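Local coordinates for protein 5-methylthioribose-1-phosphate isomerase (Saccharomyces cerevisiae, PDB 1W2W) that catalyses the interconversion of methylthioribose-1-phosphate and methylthioribulose-1-phosphate in the methionine salvage pathway, at residues A[62-67]-A[97-102]; A[66-71]-A[131-136]; A[146-151]-A[187-192]. One frame throughout, in Å; residues are numbered along the deposited sequence.

Contact 1 of 3, residues A[62-67]-A[97-102]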
loop_
_atom_site.group_PDB
_atom_site.type_symbol
_atom_site.label_atom_id
_atom_site.label_comp_id
_atom_site.label_asym_id
_atom_site.label_seq_id
_atom_site.Cartn_x
_atom_site.Cartn_y
_atom_site.Cartn_z
ATOM N N LEU A 62 12.444 -29.241 9.368
ATOM C CA LEU A 62 13.450 -29.845 8.509
ATOM C C LEU A 62 14.869 -29.505 8.957
ATOM O O LEU A 62 15.764 -30.356 8.870
ATOM C CB LEU A 62 13.247 -29.456 7.039
ATOM C CG LEU A 62 12.084 -30.156 6.341
ATOM C CD1 LEU A 62 11.828 -29.489 4.996
ATOM C CD2 LEU A 62 12.369 -31.633 6.136
ATOM N N SER A 63 15.081 -28.284 9.442
ATOM C CA SER A 63 16.423 -27.868 9.849
ATOM C C SER A 63 16.914 -28.639 11.079
ATOM O O SER A 63 18.123 -28.817 11.259
ATOM C CB SER A 63 16.518 -26.349 10.063
ATOM O OG SER A 63 15.983 -25.960 11.320
ATOM N N VAL A 64 15.985 -29.091 11.917
ATOM C CA VAL A 64 16.339 -29.961 13.043
ATOM C C VAL A 64 16.808 -31.316 12.505
ATOM O O VAL A 64 17.817 -31.885 12.959
ATOM C CB VAL A 64 15.141 -30.156 13.997
ATOM C CG1 VAL A 64 15.561 -30.973 15.219
ATOM C CG2 VAL A 64 14.579 -28.820 14.462
ATOM N N LEU A 65 16.085 -31.843 11.524
ATOM C CA LEU A 65 16.469 -33.118 10.929
ATOM C C LEU A 65 17.818 -33.033 10.211
ATOM O O LEU A 65 18.668 -33.907 10.387
ATOM C CB LEU A 65 15.379 -33.666 9.998
ATOM C CG LEU A 65 15.722 -34.970 9.253
ATOM C CD1 LEU A 65 15.951 -36.127 10.239
ATOM C CD2 LEU A 65 14.618 -35.332 8.268
ATOM N N THR A 66 18.044 -32.003 9.404
ATOM C CA THR A 66 19.355 -31.891 8.761
ATOM C C THR A 66 20.466 -31.761 9.803
ATOM O O THR A 66 21.564 -32.291 9.604
ATOM C CB THR A 66 19.436 -30.729 7.740
ATOM O OG1 THR A 66 19.028 -29.503 8.352
ATOM C CG2 THR A 66 18.455 -30.915 6.600
ATOM N N GLU A 67 20.186 -31.065 10.904
ATOM C CA GLU A 67 21.183 -30.910 11.962
ATOM C C GLU A 67 21.536 -32.251 12.600
ATOM O O GLU A 67 22.719 -32.572 12.775
ATOM C CB GLU A 67 20.755 -29.906 13.036
ATOM C CG GLU A 67 21.773 -29.825 14.168
ATOM C CD GLU A 67 21.782 -28.480 14.855
ATOM O OE1 GLU A 67 21.894 -28.448 16.097
ATOM O OE2 GLU A 67 21.680 -27.450 14.154
ATOM N N LYS A 97 17.876 -26.596 23.804
ATOM C CA LYS A 97 18.259 -25.188 23.785
ATOM C C LYS A 97 18.185 -24.646 22.356
ATOM O O LYS A 97 17.714 -23.532 22.124
ATOM C CB LYS A 97 19.669 -25.034 24.360
ATOM C CG LYS A 97 20.202 -23.607 24.432
ATOM C CD LYS A 97 21.482 -23.577 25.280
ATOM C CE LYS A 97 22.739 -23.606 24.426
ATOM N NZ LYS A 97 23.339 -22.236 24.360
ATOM N N ARG A 98 18.640 -25.443 21.399
ATOM C CA ARG A 98 18.626 -25.011 20.006
ATOM C C ARG A 98 17.207 -24.981 19.425
ATOM O O ARG A 98 16.901 -24.138 18.573
ATOM C CB ARG A 98 19.599 -25.848 19.170
ATOM C CG ARG A 98 21.040 -25.434 19.451
ATOM C CD ARG A 98 22.078 -26.321 18.821
ATOM N NE ARG A 98 22.156 -26.139 17.371
ATOM C CZ ARG A 98 22.611 -25.050 16.775
ATOM N NH1 ARG A 98 23.037 -24.015 17.492
ATOM N NH2 ARG A 98 22.651 -24.998 15.453
ATOM N N LEU A 99 16.340 -25.873 19.902
ATOM C CA LEU A 99 14.909 -25.778 19.591
ATOM C C LEU A 99 14.255 -24.509 20.128
ATOM O O LEU A 99 13.442 -23.882 19.444
ATOM C CB LEU A 99 14.151 -27.034 20.040
ATOM C CG LEU A 99 14.560 -28.359 19.396
ATOM C CD1 LEU A 99 13.882 -29.519 20.128
ATOM C CD2 LEU A 99 14.191 -28.366 17.905
ATOM N N ASP A 100 14.605 -24.118 21.348
ATOM C CA ASP A 100 14.174 -22.828 21.880
ATOM C C ASP A 100 14.699 -21.631 21.081
ATOM O O ASP A 100 13.980 -20.653 20.877
ATOM C CB ASP A 100 14.522 -22.694 23.374
ATOM C CG ASP A 100 13.838 -23.752 24.238
ATOM O OD1 ASP A 100 12.875 -24.402 23.771
ATOM O OD2 ASP A 100 14.204 -24.009 25.408
ATOM N N PHE A 101 15.949 -21.708 20.627
ATOM C CA PHE A 101 16.521 -20.675 19.761
ATOM C C PHE A 101 15.685 -20.566 18.480
ATOM O O PHE A 101 15.247 -19.469 18.093
ATOM C CB PHE A 101 17.981 -21.032 19.455
ATOM C CG PHE A 101 18.646 -20.139 18.446
ATOM C CD1 PHE A 101 18.716 -18.767 18.647
ATOM C CD2 PHE A 101 19.201 -20.681 17.299
ATOM C CE1 PHE A 101 19.331 -17.947 17.715
ATOM C CE2 PHE A 101 19.822 -19.864 16.363
ATOM C CZ PHE A 101 19.888 -18.498 16.574
ATOM N N LEU A 102 15.454 -21.708 17.839
ATOM C CA LEU A 102 14.674 -21.745 16.593
ATOM C C LEU A 102 13.293 -21.125 16.791
ATOM O O LEU A 102 12.835 -20.328 15.963
ATOM C CB LEU A 102 14.524 -23.189 16.099
ATOM C CG LEU A 102 13.769 -23.394 14.780
ATOM C CD1 LEU A 102 14.458 -22.564 13.701
ATOM C CD2 LEU A 102 13.818 -24.870 14.397
#
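Glu67 and Arg98 meet in a side-on salt bridge between two antiparallel helices, a clear case of one charged pair set beside a small apolar seam. The guanidinium presents NE and NH2 to the two carboxylate oxygens: Arg98 NE lies 2.7 Å from Glu67 OE1, and Arg98 NH2 lies 2.9 Å from Glu67 OE2 in a nearly straight hydrogen bond (N-H...O angle 170°). The two flat groups are nearly coplanar, and OE1 receives NE on its syn lone pair. Glu67 reaches across because its CG stands anti to the backbone N (chi1 177°) and the chain stays extended beyond it, whereas Arg98 bends at its third torsion (chi3 72°), presenting its NE/NH2 edge to the carboxylate. Both ends have further partners: OE1 also takes a hydrogen bond from Tyr83 and OE2 one from the backbone of Ile38, while NH2 also forms a salt bridge with Asp39. A leucine in place of Arg98 would probably leave the buried carboxylate of Glu67 without its countercharge and deprive Asp39 of a partner.

The apolar part is centred on Val64. Its CG2 presses to 3.5 Å from Leu99 CD2, tighter than ordinary van der Waals contact, and also touches Leu102 CD2 at 4.0 Å. That same leucine methyl packs against Ser63, whose hydroxyl is bonded to Gly60 O in its own helix.

The segment axes come no closer than 11.5 Å; the charged pair spans the gap with long side chains while Val64 meets the leucine methyls. Helix 38-46 covers Ser63, Arg98 and Leu102 through Ile38, and helix 129-168 meets Val64 through Leu136.

Contact 2 of 3, residues A[66-71]-A[131-136]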
loop_
_atom_site.group_PDB
_atom_site.type_symbol
_atom_site.label_atom_id
_atom_site.label_comp_id
_atom_site.label_asym_id
_atom_site.label_seq_id
_atom_site.Cartn_x
_atom_site.Cartn_y
_atom_site.Cartn_z
ATOM N N THR A 66 18.044 -32.003 9.404
ATOM C CA THR A 66 19.355 -31.891 8.761
ATOM C C THR A 66 20.466 -31.761 9.803
ATOM O O THR A 66 21.564 -32.291 9.604
ATOM C CB THR A 66 19.436 -30.729 7.740
ATOM O OG1 THR A 66 19.028 -29.503 8.352
ATOM C CG2 THR A 66 18.455 -30.915 6.600
ATOM N N GLU A 67 20.186 -31.065 10.904
ATOM C CA GLU A 67 21.183 -30.910 11.962
ATOM C C GLU A 67 21.536 -32.251 12.600
ATOM O O GLU A 67 22.719 -32.572 12.775
ATOM C CB GLU A 67 20.755 -29.906 13.036
ATOM C CG GLU A 67 21.773 -29.825 14.168
ATOM C CD GLU A 67 21.782 -28.480 14.855
ATOM O OE1 GLU A 67 21.894 -28.448 16.097
ATOM O OE2 GLU A 67 21.680 -27.450 14.154
ATOM N N VAL A 68 20.531 -33.048 12.951
ATOM C CA VAL A 68 20.846 -34.299 13.637
ATOM C C VAL A 68 21.524 -35.282 12.697
ATOM O O VAL A 68 22.360 -36.091 13.118
ATOM C CB VAL A 68 19.632 -34.929 14.344
ATOM C CG1 VAL A 68 19.053 -33.974 15.391
ATOM C CG2 VAL A 68 18.604 -35.346 13.347
ATOM N N GLN A 69 21.182 -35.210 11.413
ATOM C CA GLN A 69 21.843 -36.072 10.439
ATOM C C GLN A 69 23.274 -35.650 10.169
ATOM O O GLN A 69 24.143 -36.495 9.950
ATOM C CB GLN A 69 21.034 -36.181 9.148
ATOM C CG GLN A 69 19.650 -36.757 9.434
ATOM C CD GLN A 69 18.927 -37.216 8.194
ATOM O OE1 GLN A 69 19.135 -36.665 7.107
ATOM N NE2 GLN A 69 18.085 -38.230 8.341
ATOM N N LEU A 70 23.520 -34.346 10.202
ATOM C CA LEU A 70 24.875 -33.833 10.042
ATOM C C LEU A 70 25.768 -34.258 11.211
ATOM O O LEU A 70 26.916 -34.654 11.012
ATOM C CB LEU A 70 24.856 -32.306 9.907
ATOM C CG LEU A 70 26.186 -31.586 9.665
ATOM C CD1 LEU A 70 26.956 -32.231 8.535
ATOM C CD2 LEU A 70 25.959 -30.105 9.374
ATOM N N ILE A 71 25.262 -34.178 12.435
ATOM C CA ILE A 71 26.118 -34.520 13.565
ATOM C C ILE A 71 26.400 -36.022 13.614
ATOM O O ILE A 71 27.412 -36.453 14.175
ATOM C CB ILE A 71 25.572 -33.969 14.900
ATOM C CG1 ILE A 71 24.222 -34.587 15.252
ATOM C CG2 ILE A 71 25.427 -32.457 14.830
ATOM C CD1 ILE A 71 23.557 -33.933 16.444
ATOM N N ALA A 131 17.323 -43.216 17.076
ATOM C CA ALA A 131 15.874 -43.377 17.129
ATOM C C ALA A 131 15.179 -42.047 16.843
ATOM O O ALA A 131 14.185 -42.008 16.116
ATOM C CB ALA A 131 15.443 -43.924 18.478
ATOM N N PHE A 132 15.703 -40.973 17.423
ATOM C CA PHE A 132 15.148 -39.636 17.212
ATOM C C PHE A 132 15.181 -39.279 15.726
ATOM O O PHE A 132 14.200 -38.775 15.175
ATOM C CB PHE A 132 15.915 -38.597 18.028
ATOM C CG PHE A 132 15.426 -37.189 17.843
ATOM C CD1 PHE A 132 14.126 -36.835 18.192
ATOM C CD2 PHE A 132 16.262 -36.217 17.315
ATOM C CE1 PHE A 132 13.673 -35.538 18.021
ATOM C CE2 PHE A 132 15.812 -34.910 17.141
ATOM C CZ PHE A 132 14.525 -34.571 17.493
ATOM N N ASP A 133 16.322 -39.546 15.102
ATOM C CA ASP A 133 16.540 -39.286 13.683
ATOM C C ASP A 133 15.436 -39.952 12.855
ATOM O O ASP A 133 14.741 -39.305 12.064
ATOM C CB ASP A 133 17.935 -39.832 13.338
ATOM C CG ASP A 133 18.405 -39.488 11.940
ATOM O OD1 ASP A 133 17.573 -39.350 11.021
ATOM O OD2 ASP A 133 19.625 -39.353 11.676
ATOM N N GLY A 134 15.264 -41.255 13.048
ATOM C CA GLY A 134 14.255 -42.007 12.327
ATOM C C GLY A 134 12.843 -41.498 12.558
ATOM O O GLY A 134 12.062 -41.391 11.614
ATOM N N SER A 135 12.520 -41.181 13.809
ATOM C CA SER A 135 11.164 -40.748 14.149
ATOM C C SER A 135 10.906 -39.325 13.653
ATOM O O SER A 135 9.786 -38.990 13.255
ATOM C CB SER A 135 10.948 -40.819 15.663
ATOM O OG SER A 135 11.081 -42.159 16.122
ATOM N N LEU A 136 11.939 -38.490 13.690
ATOM C CA LEU A 136 11.836 -37.132 13.178
ATOM C C LEU A 136 11.657 -37.122 11.663
ATOM O O LEU A 136 10.878 -36.315 11.137
ATOM C CB LEU A 136 13.054 -36.296 13.590
ATOM C CG LEU A 136 13.068 -34.830 13.141
ATOM C CD1 LEU A 136 11.848 -34.069 13.652
ATOM C CD2 LEU A 136 14.362 -34.126 13.555
#
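Val68 and Asp133 carry most of the surface buried where helix 53-73 packs on the start of the long helix 129-168, an antiparallel helix pair in the helical N-terminal part of the isomerase, the portion held by this chain. The segment axes approach to 10.0 Å with their directions 145° apart, and the α-carbons come nearest at this same pair, Val68 CA lying 6.6 Å from Asp133 CA. The site illustrates how a branched side chain and a carboxylate can share one helix interface.

Val68 spreads its two methyls over different neighbours. Val68 CG1 comes in the plane of the Phe132 ring and meets its edge, 3.8 Å from Phe132 CE2, with the two side chains crossing at about a right angle. Val68 CG2 has looser neighbours on two sides, Asp133 CG and Leu136 CD2, each 4.4 Å away. The ring of Phe132 also packs on Ile119 and Leu123 of helix 111-124, which ties a third helix to the same patch.

Asp133 turns its carboxylate toward Gln69 because its CG stands anti to the backbone N (chi1 -172°). The aliphatic part of Gln69 passes close by, with CG 3.4 Å from Asp133 OD2, before the amide reaches the other oxygen. Besides this contact, the amide binds the chain near the N-terminus: NE2 also donates to Pro13 O, and OE1 accepts from Val16 N, which should fix its rotation.

Amide and carboxylate planes are turned 44° apart, yet the donor is well aimed: Gln69 NE2 gives an N-H to the syn lone pair of Asp133 OD1 at 2.9 Å, with an angle of 175°.

Contact 3 of 3, residues A[146-151]-A[187-192]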
loop_
_atom_site.group_PDB
_atom_site.type_symbol
_atom_site.label_atom_id
_atom_site.label_comp_id
_atom_site.label_asym_id
_atom_site.label_seq_id
_atom_site.Cartn_x
_atom_site.Cartn_y
_atom_site.Cartn_z
ATOM N N GLU A 146 0.714 -34.265 5.023
ATOM C CA GLU A 146 -0.565 -33.787 5.541
ATOM C C GLU A 146 -0.826 -32.322 5.198
ATOM O O GLU A 146 -1.962 -31.950 4.904
ATOM C CB GLU A 146 -0.691 -34.023 7.049
ATOM C CG GLU A 146 -0.760 -35.507 7.426
ATOM C CD GLU A 146 -0.767 -35.755 8.921
ATOM O OE1 GLU A 146 -1.005 -34.814 9.710
ATOM O OE2 GLU A 146 -0.535 -36.914 9.327
ATOM N N ASP A 147 0.203 -31.480 5.226
ATOM C CA ASP A 147 0.001 -30.078 4.854
ATOM C C ASP A 147 -0.571 -29.977 3.438
ATOM O O ASP A 147 -1.559 -29.288 3.215
ATOM C CB ASP A 147 1.295 -29.277 4.991
ATOM C CG ASP A 147 1.095 -27.808 4.722
ATOM O OD1 ASP A 147 0.694 -27.102 5.667
ATOM O OD2 ASP A 147 1.308 -27.287 3.607
ATOM N N LEU A 148 0.036 -30.693 2.495
ATOM C CA LEU A 148 -0.405 -30.669 1.101
ATOM C C LEU A 148 -1.801 -31.270 0.941
ATOM O O LEU A 148 -2.658 -30.697 0.264
ATOM C CB LEU A 148 0.597 -31.432 0.224
ATOM C CG LEU A 148 0.236 -31.608 -1.250
ATOM C CD1 LEU A 148 0.129 -30.233 -1.928
ATOM C CD2 LEU A 148 1.322 -32.440 -1.909
ATOM N N ALA A 149 -2.033 -32.426 1.556
ATOM C CA ALA A 149 -3.328 -33.079 1.425
ATOM C C ALA A 149 -4.421 -32.212 2.052
ATOM O O ALA A 149 -5.527 -32.113 1.513
ATOM C CB ALA A 149 -3.318 -34.444 2.090
ATOM N N ASN A 150 -4.105 -31.599 3.191
ATOM C CA ASN A 150 -5.087 -30.783 3.890
ATOM C C ASN A 150 -5.318 -29.468 3.138
ATOM O O ASN A 150 -6.422 -28.929 3.157
ATOM C CB ASN A 150 -4.666 -30.523 5.347
ATOM C CG ASN A 150 -4.784 -31.760 6.224
ATOM O OD1 ASN A 150 -5.520 -32.689 5.897
ATOM N ND2 ASN A 150 -4.055 -31.777 7.342
ATOM N N ASN A 151 -4.286 -28.941 2.483
ATOM C CA ASN A 151 -4.486 -27.752 1.664
ATOM C C ASN A 151 -5.478 -28.049 0.547
ATOM O O ASN A 151 -6.369 -27.244 0.245
ATOM C CB ASN A 151 -3.166 -27.292 1.052
ATOM C CG ASN A 151 -2.245 -26.674 2.089
ATOM O OD1 ASN A 151 -2.677 -26.326 3.196
ATOM N ND2 ASN A 151 -0.975 -26.525 1.734
ATOM N N ALA A 187 3.936 -20.398 0.369
ATOM C CA ALA A 187 3.731 -20.210 1.808
ATOM C C ALA A 187 3.568 -21.526 2.561
ATOM O O ALA A 187 3.394 -21.522 3.779
ATOM C CB ALA A 187 2.512 -19.311 2.054
ATOM N N THR A 188 3.623 -22.640 1.836
ATOM C CA THR A 188 3.172 -23.933 2.367
ATOM C C THR A 188 3.967 -25.064 1.711
ATOM O O THR A 188 4.972 -24.823 1.051
ATOM C CB THR A 188 1.652 -24.176 2.131
ATOM O OG1 THR A 188 1.372 -24.368 0.730
ATOM C CG2 THR A 188 0.786 -22.996 2.570
ATOM N N SER A 189 3.510 -26.304 1.871
ATOM C CA SER A 189 4.149 -27.419 1.188
ATOM C C SER A 189 3.686 -27.468 -0.270
ATOM O O SER A 189 4.189 -28.287 -1.059
ATOM C CB SER A 189 3.806 -28.745 1.889
ATOM O OG SER A 189 2.418 -29.019 1.744
ATOM N N GLY A 190 2.731 -26.612 -0.638
ATOM C CA GLY A 190 2.160 -26.649 -1.975
ATOM C C GLY A 190 0.647 -26.513 -1.974
ATOM O O GLY A 190 -0.010 -26.908 -1.015
ATOM N N TYR A 191 0.113 -25.949 -3.051
ATOM C CA TYR A 191 -1.327 -25.716 -3.228
ATOM C C TYR A 191 -1.906 -24.540 -2.410
ATOM O O TYR A 191 -2.491 -23.605 -2.968
ATOM C CB TYR A 191 -2.149 -26.990 -3.027
ATOM C CG TYR A 191 -3.510 -26.897 -3.672
ATOM C CD1 TYR A 191 -3.651 -27.084 -5.042
ATOM C CD2 TYR A 191 -4.642 -26.602 -2.923
ATOM C CE1 TYR A 191 -4.882 -27.000 -5.649
ATOM C CE2 TYR A 191 -5.883 -26.512 -3.519
ATOM C CZ TYR A 191 -5.993 -26.706 -4.888
ATOM O OH TYR A 191 -7.204 -26.628 -5.528
ATOM N N GLY A 192 -1.723 -24.568 -1.091
ATOM C CA GLY A 192 -1.951 -23.370 -0.299
ATOM C C GLY A 192 -3.282 -23.389 0.438
ATOM O O GLY A 192 -4.073 -24.333 0.314
#
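Ser189 offers both its hydroxyl and its backbone N-H to a single carboxylate oxygen of Asp147, a double grip by one residue on one oxygen that joins a loop to the flank of a helix. Ser189 OG donates to the anti lone pair of Asp147 OD2 at 2.8 Å. Ser189 N reaches the same oxygen at 3.0 Å but from above the carboxylate plane, 37° out of it. With OG in the crowded position between the backbone N and the carbonyl carbon (chi1 67°), hydroxyl and amide can converge on one acceptor.

One helical turn on, Asn151 holds the loop's next bend: its ND2 donates to Gly190 O at 2.9 Å, with the carbonyl lying close to the amide plane, and adds a weak bond to Asp147 OD2. Asn151 CB packs against Gly192 O, 3.2 Å away; this carbonyl is buried by the contact without a polar partner. Leu148 CD1 lies over Gly190 and touches Tyr191 CB, while the edge of the tyrosine ring faces Asn151 O. At their backbone angles Gly190 and Gly192 could hardly be other residues.

The segment 187-192 follows Cys181, a predicted transition-state stabiliser whose side chain is about 11 Å from that of Thr188. Within it, Thr188 OG1 accepts from Gly190 N, 3.0 Å away, and donates to Gly184 O; the first of these bonds defines an ST turn.

Overall arrangement
Contacts 1 and 2 are buried helix-helix packings that share helix 53-73 and overlap at residues 66-67, of which Glu67 works in contact 1; their centres lie 10 Å apart, and Leu65 and Val64 touch Leu136 between them. In both, apolar side chains combine with one polar pair, a two-pronged salt bridge in contact 1 and a neutral amide meeting a carboxylate in contact 2. Contact 3, whose centre lies about 22 and 24 Å from theirs, is only partly buried. It uses the same helix 129-168 as contact 2, farther along, but sets it against an irregular loop, so backbone amides and carbonyls join side chains as partners and glycines shape the path.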